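PDB 6PWS: Fc fragment of IgE receptor II from Bos taurus, which binds mannose-type sugars through calcium in its C-type lectin domain and, as the low-affinity IgE receptor CD23, probably also recognises immunoglobulin E. Local coordinates for residues S65-R70 with V106-S111; S46-E51 with F78-N83; Y21-G26 with D54-R59. All blocks are in the same frame, centred on the assembly; numbering follows the deposited sequence.

Contact 1: residues S65-R70 with V106-S111; sequences SWIGLR and VMMLGS
Ser65 and Met108 face each other as an antiparallel hydrogen-bonded pair and grip each other twice: Ser65 N gives its hydrogen to Met108 O at 3.0 Å, and Met108 N returns one to Ser65 O at 2.8 Å. One step on, Trp66 and Met107 form the non-hydrogen-bonded pair, and Ile67 N then meets Val106 O in the straightest of the bonds, 172° at the hydrogen. At Gly68, the centre of an inverse gamma turn, the chain turns a corner; beyond it Leu69 O takes the hydrogen of Val106 N, so Val106 is held by its N and its O from both sides of the bend.

Side chains fill in round this ladder. Val106 has the most surface buried here: its CG1 lies 3.9 Å from Ile67 CD1, while CG2 runs along Leu69, the two side chains side by side and pointing the same way. With CG anti to the backbone N (chi1 -172°), Leu69 lays CG and CD2 along Val106 CG2. Met108 crosses Ile67 at about a right angle and bends at its last torsion, bringing CE to 3.9 Å from Ile67 CG2 and also against Ser65 OG. Ser65 OG is hydrogen-bonded to water 1, which can also donate to Leu109 O. Trp66 brings the edge of its indole to Val106 O, which lies 3.4 Å from CE3 and near the ring plane.

Farther out, Trp66 NE1 is hydrogen-bonded to Lys28 O, and Trp30 meets the Trp66 ring edge-to-face while donating its own NE1 to Ile67 O. Strand 123-131 pairs with 65-67 in parallel, and the Trp114 side chain touches Leu69 and Val106. This is the central sheet of the C-type lectin fold, where strand 105-108 leads on to 114-117 and the calcium-dependent sugar site.

Contact 2: residues S46-E51 with F78-N83; sequences SIHSPE and FIWMDN
Trp80, Ser46 and His48 bury the most surface here, and the indole of Trp80 is the floor on which the others lie. The backbone of 46-47 runs over one face of the ring: Ser46 CA sits 3.4 Å from Trp80 CE3, and Ile47 N lies over the rim of the six-membered ring. His48 covers the pyrrole end of that face, turning its edge down in an edge-to-face pair, with ring planes at 59° and CE1 3.4 Å from Trp80 CD1. Water 2 accepts from Trp80 NE1 and also lies within bonding distance of Ile47 O, to which it can donate.

Asp82 meets the NE2 edge of the histidine, its carboxylate nearly coplanar with the imidazole. His48 NE2 donates to Asp82 OD1 at 3.1 Å on the syn lone pair, with a weaker, more bent bond to OD2. Since His48 ND1 is hydrogen-bonded to Asp87, the ring is held at both nitrogens, and the two acids would probably favour its protonated form. Ser46 OG, turned toward the beta turn by chi1 of -57°, accepts from Asp82 N at 3.0 Å. Asp82 OD1 also takes a bond from Gln84 N.

Trp80 to Asn83 is a type I beta turn that starts on the last residue of strand 79-80. The contact ties this turn to the segment leading into helix 50-59, N-capped by Ser49, within the C-type lectin fold.

Contact 3: residues Y21-G26 with D54-R59; sequences YYFGEG and DFLTKR
Helix 50-59 packs here on strand 19-25 of the main sheet, and the junction is almost wholly aromatic and aliphatic. Phe55 pushes CE1 over one face of the Tyr21 ring, 3.5 Å from Tyr21 CD1 and displaced toward the rim. The planes of the two rings are inclined at 46°. Phe55 reaches the strand because its CG stands anti to the backbone N (chi1 168°). The same CE1 also meets the edge of Phe23, 3.8 Å from CZ, so one corner of Phe55 touches both strand aromatics. Leu56 adds a methyl, CD2, 4.0 Å from Tyr21 CD2.

In the C-type lectin fold this helix lies against a sheet whose strand 123-131 runs beside 19-25; Leu56 also touches Val127 there, and Phe16 stacks on Phe55. Tyr21 OH reaches back to the helix by a hydrogen bond to Glu52.

Near the end of the helix, Arg59 lays its CB 3.7 Å from Phe23 CE1. Its chain runs extended from CG to NE across Phe55, CD above one face of that ring, and NH1 donates to Phe55 O at 3.0 Å. This bond, in the plane of both groups, helps to hold the guanidinium with one face against Phe55 CD2.

Contacts 1 and 2, with centres 11 Å apart, are joined by the sheet of strands 69-70 and 79-80: Gly68 O lies 2.9 Å from Met81 N, and Arg70 O is equally far from Ile79 N, both probable hydrogen bonds. Contacts 2 and 3 both use helix 50-59, and Ile47 CD1, from just before it, packs 3.6 Å from Leu56 CD1. Contact 3 meets contact 1 where Ser111 O lies 3.4 Å from Thr57 CG2 and Met108 SD 4.2 Å from Leu56 CB. Contact 1 leads to the sugar site: in one of two conformers, the Met107 side chain is about 6 Å from the mannoside, about 7 Å from calcium, and touches Asn115 of the calcium site and sugar pocket.

Contact 1: residues S65-R70 with V106-S111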
loop_
_atom_site.group_PDB
_atom_site.type_symbol
_atom_site.label_atom_id
_atom_site.label_comp_id
_atom_site.label_asym_id
_atom_site.label_seq_id
_atom_site.Cartn_x
_atom_site.Cartn_y
_atom_site.Cartn_z
ATOM N N SER A 65 -1.825 7.351 2.644
ATOM C CA SER A 65 -0.574 6.681 2.314
ATOM C C SER A 65 -0.735 5.725 1.132
ATOM O O SER A 65 -1.758 5.057 0.990
ATOM C CB SER A 65 -0.010 5.925 3.524
ATOM O OG SER A 65 -0.930 4.994 4.078
ATOM N N TRP A 66 0.303 5.630 0.310
ATOM C CA TRP A 66 0.257 4.721 -0.828
ATOM C C TRP A 66 0.400 3.258 -0.401
ATOM O O TRP A 66 1.174 2.926 0.506
ATOM C CB TRP A 66 1.390 5.030 -1.798
ATOM C CG TRP A 66 1.275 6.322 -2.538
ATOM C CD1 TRP A 66 2.168 7.346 -2.515
ATOM C CD2 TRP A 66 0.229 6.722 -3.433
ATOM N NE1 TRP A 66 1.753 8.363 -3.343
ATOM C CE2 TRP A 66 0.565 8.000 -3.923
ATOM C CE3 TRP A 66 -0.970 6.131 -3.854
ATOM C CZ2 TRP A 66 -0.243 8.690 -4.830
ATOM C CZ3 TRP A 66 -1.779 6.822 -4.747
ATOM C CH2 TRP A 66 -1.406 8.086 -5.228
ATOM N N ILE A 67 -0.316 2.386 -1.123
ATOM C CA ILE A 67 -0.150 0.943 -1.031
ATOM C C ILE A 67 0.177 0.376 -2.423
ATOM O O ILE A 67 0.140 1.070 -3.440
ATOM C CB ILE A 67 -1.368 0.242 -0.380
ATOM C CG1 ILE A 67 -2.623 0.321 -1.256
ATOM C CG2 ILE A 67 -1.615 0.816 1.014
ATOM C CD1 ILE A 67 -3.775 -0.551 -0.738
ATOM N N GLY A 68 0.500 -0.918 -2.453
ATOM C CA GLY A 68 0.994 -1.575 -3.647
ATOM C C GLY A 68 -0.085 -2.164 -4.537
ATOM O O GLY A 68 -0.039 -3.349 -4.888
ATOM N N LEU A 69 -1.039 -1.331 -4.952
ATOM C CA LEU A 69 -2.206 -1.758 -5.720
ATOM C C LEU A 69 -2.470 -0.700 -6.785
ATOM O O LEU A 69 -2.453 0.498 -6.477
ATOM C CB LEU A 69 -3.408 -1.936 -4.776
ATOM C CG LEU A 69 -4.671 -2.561 -5.368
ATOM C CD1 LEU A 69 -4.431 -3.995 -5.818
ATOM C CD2 LEU A 69 -5.796 -2.506 -4.329
ATOM N N ARG A 70 -2.681 -1.125 -8.036
ATOM C CA ARG A 70 -2.839 -0.190 -9.144
ATOM C C ARG A 70 -3.604 -0.869 -10.272
ATOM O O ARG A 70 -3.579 -2.093 -10.399
ATOM C CB ARG A 70 -1.475 0.325 -9.646
ATOM C CG ARG A 70 -0.656 -0.629 -10.517
ATOM C CD ARG A 70 -0.126 -1.894 -9.819
ATOM N NE ARG A 70 0.691 -2.679 -10.754
ATOM C CZ ARG A 70 1.329 -3.823 -10.474
ATOM N NH1 ARG A 70 1.256 -4.341 -9.250
ATOM N NH2 ARG A 70 2.026 -4.453 -11.421
ATOM N N VAL A 106 -3.624 3.139 -5.803
ATOM C CA VAL A 106 -4.449 3.034 -4.602
ATOM C C VAL A 106 -3.701 3.506 -3.364
ATOM O O VAL A 106 -2.513 3.217 -3.164
ATOM C CB VAL A 106 -4.998 1.605 -4.428
ATOM C CG1 VAL A 106 -5.912 1.506 -3.209
ATOM C CG2 VAL A 106 -5.749 1.174 -5.680
ATOM N N MET A 107 -4.437 4.233 -2.523
ATOM C CA MET A 107 -3.983 4.724 -1.236
ATOM C C MET A 107 -4.921 4.239 -0.137
ATOM O O MET A 107 -6.086 3.905 -0.387
ATOM C CB MET A 107 -3.970 6.266 -1.209
ATOM C CG MET A 107 -5.375 6.874 -1.290
ATOM S SD MET A 107 -5.429 8.672 -1.398
ATOM C CE MET A 107 -4.867 9.116 0.246
ATOM N N MET A 108 -4.395 4.220 1.090
ATOM C CA MET A 108 -5.225 4.191 2.286
ATOM C C MET A 108 -5.541 5.627 2.690
ATOM O O MET A 108 -4.647 6.482 2.757
ATOM C CB MET A 108 -4.525 3.518 3.464
ATOM C CG MET A 108 -4.485 2.013 3.404
ATOM S SD MET A 108 -3.830 1.254 4.922
ATOM C CE MET A 108 -2.083 1.666 4.796
ATOM N N LEU A 109 -6.814 5.888 2.972
ATOM C CA LEU A 109 -7.219 7.094 3.676
ATOM C C LEU A 109 -6.684 7.041 5.111
ATOM O O LEU A 109 -6.107 6.047 5.549
ATOM C CB LEU A 109 -8.739 7.217 3.649
ATOM C CG LEU A 109 -9.378 7.243 2.261
ATOM C CD1 LEU A 109 -10.892 7.218 2.396
ATOM C CD2 LEU A 109 -8.927 8.466 1.465
ATOM N N GLY A 110 -6.895 8.116 5.873
ATOM C CA GLY A 110 -6.469 8.118 7.265
ATOM C C GLY A 110 -7.115 7.036 8.112
ATOM O O GLY A 110 -6.553 6.640 9.138
ATOM N N SER A 111 -8.292 6.556 7.701
ATOM C CA SER A 111 -9.041 5.495 8.356
ATOM C C SER A 111 -8.584 4.098 7.963
ATOM O O SER A 111 -9.141 3.115 8.472
ATOM C CB SER A 111 -10.500 5.603 7.912
ATOM O OG SER A 111 -10.529 5.380 6.503
HETATM O O HOH W 1 -2.978 6.118 5.500
#

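Contact 2: residues S46-E51 with F78-N83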
loop_
_atom_site.group_PDB
_atom_site.type_symbol
_atom_site.label_atom_id
_atom_site.label_comp_id
_atom_site.label_asym_id
_atom_site.label_seq_id
_atom_site.Cartn_x
_atom_site.Cartn_y
_atom_site.Cartn_z
ATOM N N SER A 46 1.261 -5.197 -0.018
ATOM C CA SER A 46 0.148 -5.980 -0.536
ATOM C C SER A 46 -0.638 -6.574 0.633
ATOM O O SER A 46 -0.043 -7.040 1.606
ATOM C CB SER A 46 0.660 -7.115 -1.429
ATOM O OG SER A 46 1.453 -6.643 -2.510
ATOM N N ILE A 47 -1.971 -6.577 0.530
ATOM C CA ILE A 47 -2.845 -6.812 1.685
ATOM C C ILE A 47 -3.803 -7.958 1.372
ATOM O O ILE A 47 -4.548 -7.893 0.383
ATOM C CB ILE A 47 -3.629 -5.539 2.069
ATOM C CG1 ILE A 47 -2.692 -4.339 2.233
ATOM C CG2 ILE A 47 -4.441 -5.780 3.337
ATOM C CD1 ILE A 47 -3.420 -3.010 2.381
ATOM N N HIS A 48 -3.821 -8.990 2.228
ATOM C CA HIS A 48 -4.505 -10.234 1.894
ATOM C C HIS A 48 -5.374 -10.818 2.998
ATOM O O HIS A 48 -5.836 -11.961 2.859
ATOM C CB HIS A 48 -3.499 -11.274 1.389
ATOM C CG HIS A 48 -2.900 -10.888 0.079
ATOM N ND1 HIS A 48 -3.631 -10.895 -1.089
ATOM C CD2 HIS A 48 -1.677 -10.410 -0.249
ATOM C CE1 HIS A 48 -2.876 -10.471 -2.084
ATOM N NE2 HIS A 48 -1.684 -10.172 -1.604
ATOM N N SER A 49 -5.663 -10.068 4.058
ATOM C CA SER A 49 -6.545 -10.580 5.100
ATOM C C SER A 49 -7.036 -9.421 5.949
ATOM O O SER A 49 -6.395 -8.362 6.004
ATOM C CB SER A 49 -5.819 -11.593 6.000
ATOM O OG SER A 49 -4.820 -10.960 6.779
ATOM N N PRO A 50 -8.131 -9.627 6.689
ATOM C CA PRO A 50 -8.577 -8.591 7.626
ATOM C C PRO A 50 -7.584 -8.361 8.756
ATOM O O PRO A 50 -7.483 -7.236 9.258
ATOM C CB PRO A 50 -9.936 -9.119 8.123
ATOM C CG PRO A 50 -9.891 -10.590 7.886
ATOM C CD PRO A 50 -9.073 -10.767 6.627
ATOM N N GLU A 51 -6.855 -9.392 9.182
ATOM C CA GLU A 51 -5.886 -9.219 10.263
ATOM C C GLU A 51 -4.724 -8.342 9.808
ATOM O O GLU A 51 -4.256 -7.465 10.553
ATOM C CB GLU A 51 -5.388 -10.586 10.732
ATOM C CG GLU A 51 -6.464 -11.476 11.360
ATOM C CD GLU A 51 -7.378 -12.201 10.363
ATOM O OE1 GLU A 51 -7.073 -12.248 9.147
ATOM O OE2 GLU A 51 -8.417 -12.734 10.817
ATOM N N PHE A 78 -7.059 -4.511 -11.129
ATOM C CA PHE A 78 -6.077 -4.185 -10.106
ATOM C C PHE A 78 -5.068 -5.318 -9.954
ATOM O O PHE A 78 -5.400 -6.502 -10.093
ATOM C CB PHE A 78 -6.764 -3.817 -8.783
ATOM C CG PHE A 78 -7.415 -2.468 -8.848
ATOM C CD1 PHE A 78 -8.730 -2.330 -9.267
ATOM C CD2 PHE A 78 -6.673 -1.318 -8.605
ATOM C CE1 PHE A 78 -9.291 -1.081 -9.408
ATOM C CE2 PHE A 78 -7.227 -0.071 -8.742
ATOM C CZ PHE A 78 -8.544 0.052 -9.149
ATOM N N ILE A 79 -3.821 -4.936 -9.698
ATOM C CA ILE A 79 -2.704 -5.862 -9.538
ATOM C C ILE A 79 -1.963 -5.475 -8.264
ATOM O O ILE A 79 -1.644 -4.294 -8.064
ATOM C CB ILE A 79 -1.722 -5.797 -10.734
ATOM C CG1 ILE A 79 -2.444 -5.959 -12.073
ATOM C CG2 ILE A 79 -0.628 -6.851 -10.595
ATOM C CD1 ILE A 79 -1.525 -5.823 -13.284
ATOM N N TRP A 80 -1.666 -6.469 -7.423
ATOM C CA TRP A 80 -0.837 -6.271 -6.244
ATOM C C TRP A 80 0.648 -6.326 -6.598
ATOM O O TRP A 80 1.081 -7.072 -7.484
ATOM C CB TRP A 80 -1.083 -7.385 -5.212
ATOM C CG TRP A 80 -2.364 -7.268 -4.449
ATOM C CD1 TRP A 80 -3.438 -8.117 -4.500
ATOM C CD2 TRP A 80 -2.690 -6.256 -3.491
ATOM N NE1 TRP A 80 -4.421 -7.682 -3.644
ATOM C CE2 TRP A 80 -3.988 -6.538 -3.013
ATOM C CE3 TRP A 80 -2.023 -5.125 -3.012
ATOM C CZ2 TRP A 80 -4.625 -5.724 -2.077
ATOM C CZ3 TRP A 80 -2.661 -4.312 -2.081
ATOM C CH2 TRP A 80 -3.947 -4.615 -1.624
ATOM N N MET A 81 1.456 -5.605 -5.811
ATOM C CA MET A 81 2.912 -5.710 -5.901
ATOM C C MET A 81 3.406 -7.146 -5.713
ATOM O O MET A 81 4.399 -7.535 -6.328
ATOM C CB MET A 81 3.571 -4.779 -4.869
ATOM C CG MET A 81 4.290 -3.580 -5.445
ATOM S SD MET A 81 3.226 -2.470 -6.370
ATOM C CE MET A 81 4.505 -1.468 -7.137
ATOM N N ASP A 82 2.753 -7.938 -4.861
ATOM C CA ASP A 82 3.174 -9.319 -4.636
ATOM C C ASP A 82 2.600 -10.301 -5.653
ATOM O O ASP A 82 2.889 -11.507 -5.576
ATOM C CB ASP A 82 2.910 -9.769 -3.185
ATOM C CG ASP A 82 1.441 -9.955 -2.838
ATOM O OD1 ASP A 82 0.553 -9.774 -3.701
ATOM O OD2 ASP A 82 1.184 -10.286 -1.653
ATOM N N ASN A 83 1.816 -9.804 -6.612
ATOM C CA ASN A 83 1.228 -10.604 -7.688
ATOM C C ASN A 83 0.264 -11.686 -7.188
ATOM O O ASN A 83 -0.102 -12.574 -7.962
ATOM C CB ASN A 83 2.271 -11.201 -8.639
ATOM C CG ASN A 83 2.903 -10.166 -9.561
ATOM O OD1 ASN A 83 2.234 -9.275 -10.071
ATOM N ND2 ASN A 83 4.161 -10.322 -9.830
HETATM O O HOH W 2 -6.369 -8.637 -1.736
#

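Contact 3: residues Y21-G26 with D54-R59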
loop_
_atom_site.group_PDB
_atom_site.type_symbol
_atom_site.label_atom_id
_atom_site.label_comp_id
_atom_site.label_asym_id
_atom_site.label_seq_id
_atom_site.Cartn_x
_atom_site.Cartn_y
_atom_site.Cartn_z
ATOM N N TYR A 21 7.122 -4.644 7.725
ATOM C CA TYR A 21 6.464 -3.466 7.176
ATOM C C TYR A 21 7.283 -2.220 7.458
ATOM O O TYR A 21 7.846 -2.058 8.551
ATOM C CB TYR A 21 5.041 -3.330 7.752
ATOM C CG TYR A 21 4.179 -4.540 7.461
ATOM C CD1 TYR A 21 4.231 -5.663 8.270
ATOM C CD2 TYR A 21 3.326 -4.566 6.365
ATOM C CE1 TYR A 21 3.457 -6.786 7.996
ATOM C CE2 TYR A 21 2.536 -5.680 6.088
ATOM C CZ TYR A 21 2.604 -6.784 6.911
ATOM O OH TYR A 21 1.832 -7.907 6.696
ATOM N N TYR A 22 7.311 -1.328 6.473
ATOM C CA TYR A 22 8.035 -0.066 6.562
ATOM C C TYR A 22 7.027 1.061 6.404
ATOM O O TYR A 22 6.344 1.146 5.376
ATOM C CB TYR A 22 9.084 0.032 5.458
ATOM C CG TYR A 22 10.056 1.165 5.680
ATOM C CD1 TYR A 22 9.859 2.422 5.124
ATOM C CD2 TYR A 22 11.170 0.975 6.476
ATOM C CE1 TYR A 22 10.766 3.451 5.353
ATOM C CE2 TYR A 22 12.079 1.981 6.697
ATOM C CZ TYR A 22 11.877 3.212 6.141
ATOM O OH TYR A 22 12.802 4.202 6.396
ATOM N N PHE A 23 6.917 1.905 7.421
ATOM C CA PHE A 23 5.988 3.037 7.406
ATOM C C PHE A 23 6.755 4.272 6.943
ATOM O O PHE A 23 7.292 5.039 7.745
ATOM C CB PHE A 23 5.311 3.213 8.763
ATOM C CG PHE A 23 4.430 2.057 9.126
ATOM C CD1 PHE A 23 3.100 2.050 8.733
ATOM C CD2 PHE A 23 4.934 0.951 9.792
ATOM C CE1 PHE A 23 2.286 0.965 9.013
ATOM C CE2 PHE A 23 4.117 -0.129 10.081
ATOM C CZ PHE A 23 2.794 -0.123 9.688
ATOM N N GLY A 24 6.826 4.427 5.622
ATOM C CA GLY A 24 7.567 5.524 5.037
ATOM C C GLY A 24 6.847 6.848 5.193
ATOM O O GLY A 24 5.617 6.925 5.189
ATOM N N GLU A 25 7.633 7.907 5.306
ATOM C CA GLU A 25 7.118 9.252 5.479
ATOM C C GLU A 25 7.911 10.178 4.576
ATOM O O GLU A 25 9.130 10.035 4.432
ATOM C CB GLU A 25 7.236 9.694 6.945
ATOM C CG GLU A 25 6.315 10.828 7.352
ATOM C CD GLU A 25 6.758 12.194 6.878
ATOM O OE1 GLU A 25 7.978 12.482 6.921
ATOM O OE2 GLU A 25 5.864 12.989 6.484
ATOM N N GLY A 26 7.208 11.155 4.007
ATOM C CA GLY A 26 7.784 12.134 3.109
ATOM C C GLY A 26 7.054 12.114 1.781
ATOM O O GLY A 26 6.724 11.044 1.267
ATOM N N ASP A 54 -6.002 -4.838 9.603
ATOM C CA ASP A 54 -6.145 -4.243 10.932
ATOM C C ASP A 54 -4.801 -3.719 11.433
ATOM O O ASP A 54 -4.722 -2.621 12.004
ATOM C CB ASP A 54 -6.731 -5.302 11.882
ATOM C CG ASP A 54 -6.698 -4.894 13.345
ATOM O OD1 ASP A 54 -7.496 -4.017 13.724
ATOM O OD2 ASP A 54 -5.909 -5.471 14.138
ATOM N N PHE A 55 -3.734 -4.495 11.230
ATOM C CA PHE A 55 -2.395 -4.053 11.613
ATOM C C PHE A 55 -2.075 -2.711 10.967
ATOM O O PHE A 55 -1.552 -1.793 11.610
ATOM C CB PHE A 55 -1.380 -5.137 11.213
ATOM C CG PHE A 55 0.062 -4.697 11.288
ATOM C CD1 PHE A 55 0.705 -4.220 10.156
ATOM C CD2 PHE A 55 0.780 -4.745 12.478
ATOM C CE1 PHE A 55 2.024 -3.805 10.207
ATOM C CE2 PHE A 55 2.101 -4.324 12.530
ATOM C CZ PHE A 55 2.720 -3.855 11.394
ATOM N N LEU A 56 -2.376 -2.591 9.670
ATOM C CA LEU A 56 -2.089 -1.376 8.906
ATOM C C LEU A 56 -3.008 -0.222 9.297
ATOM O O LEU A 56 -2.541 0.907 9.481
ATOM C CB LEU A 56 -2.204 -1.673 7.408
ATOM C CG LEU A 56 -1.156 -2.664 6.884
ATOM C CD1 LEU A 56 -1.499 -3.073 5.468
ATOM C CD2 LEU A 56 0.254 -2.098 6.964
ATOM N N THR A 57 -4.318 -0.472 9.405
ATOM C CA THR A 57 -5.270 0.570 9.776
ATOM C C THR A 57 -4.862 1.238 11.075
ATOM O O THR A 57 -4.888 2.465 11.198
ATOM C CB THR A 57 -6.655 -0.061 9.914
ATOM O OG1 THR A 57 -7.113 -0.405 8.608
ATOM C CG2 THR A 57 -7.654 0.883 10.598
ATOM N N LYS A 58 -4.481 0.436 12.060
ATOM C CA LYS A 58 -4.166 0.994 13.368
ATOM C C LYS A 58 -2.943 1.894 13.336
ATOM O O LYS A 58 -2.823 2.771 14.197
ATOM C CB LYS A 58 -3.995 -0.145 14.374
ATOM C CG LYS A 58 -5.320 -0.840 14.669
ATOM C CD LYS A 58 -5.207 -1.928 15.733
ATOM C CE LYS A 58 -4.140 -2.945 15.380
ATOM N NZ LYS A 58 -4.306 -4.221 16.153
ATOM N N ARG A 59 -2.050 1.706 12.358
ATOM C CA ARG A 59 -0.755 2.371 12.262
ATOM C C ARG A 59 -0.661 3.364 11.113
ATOM O O ARG A 59 0.411 3.960 10.898
ATOM C CB ARG A 59 0.322 1.284 12.125
ATOM C CG ARG A 59 0.464 0.458 13.390
ATOM C CD ARG A 59 1.276 -0.795 13.154
ATOM N NE ARG A 59 1.492 -1.571 14.372
ATOM C CZ ARG A 59 0.602 -2.392 14.917
ATOM N NH1 ARG A 59 -0.610 -2.546 14.387
ATOM N NH2 ARG A 59 0.934 -3.050 16.018
#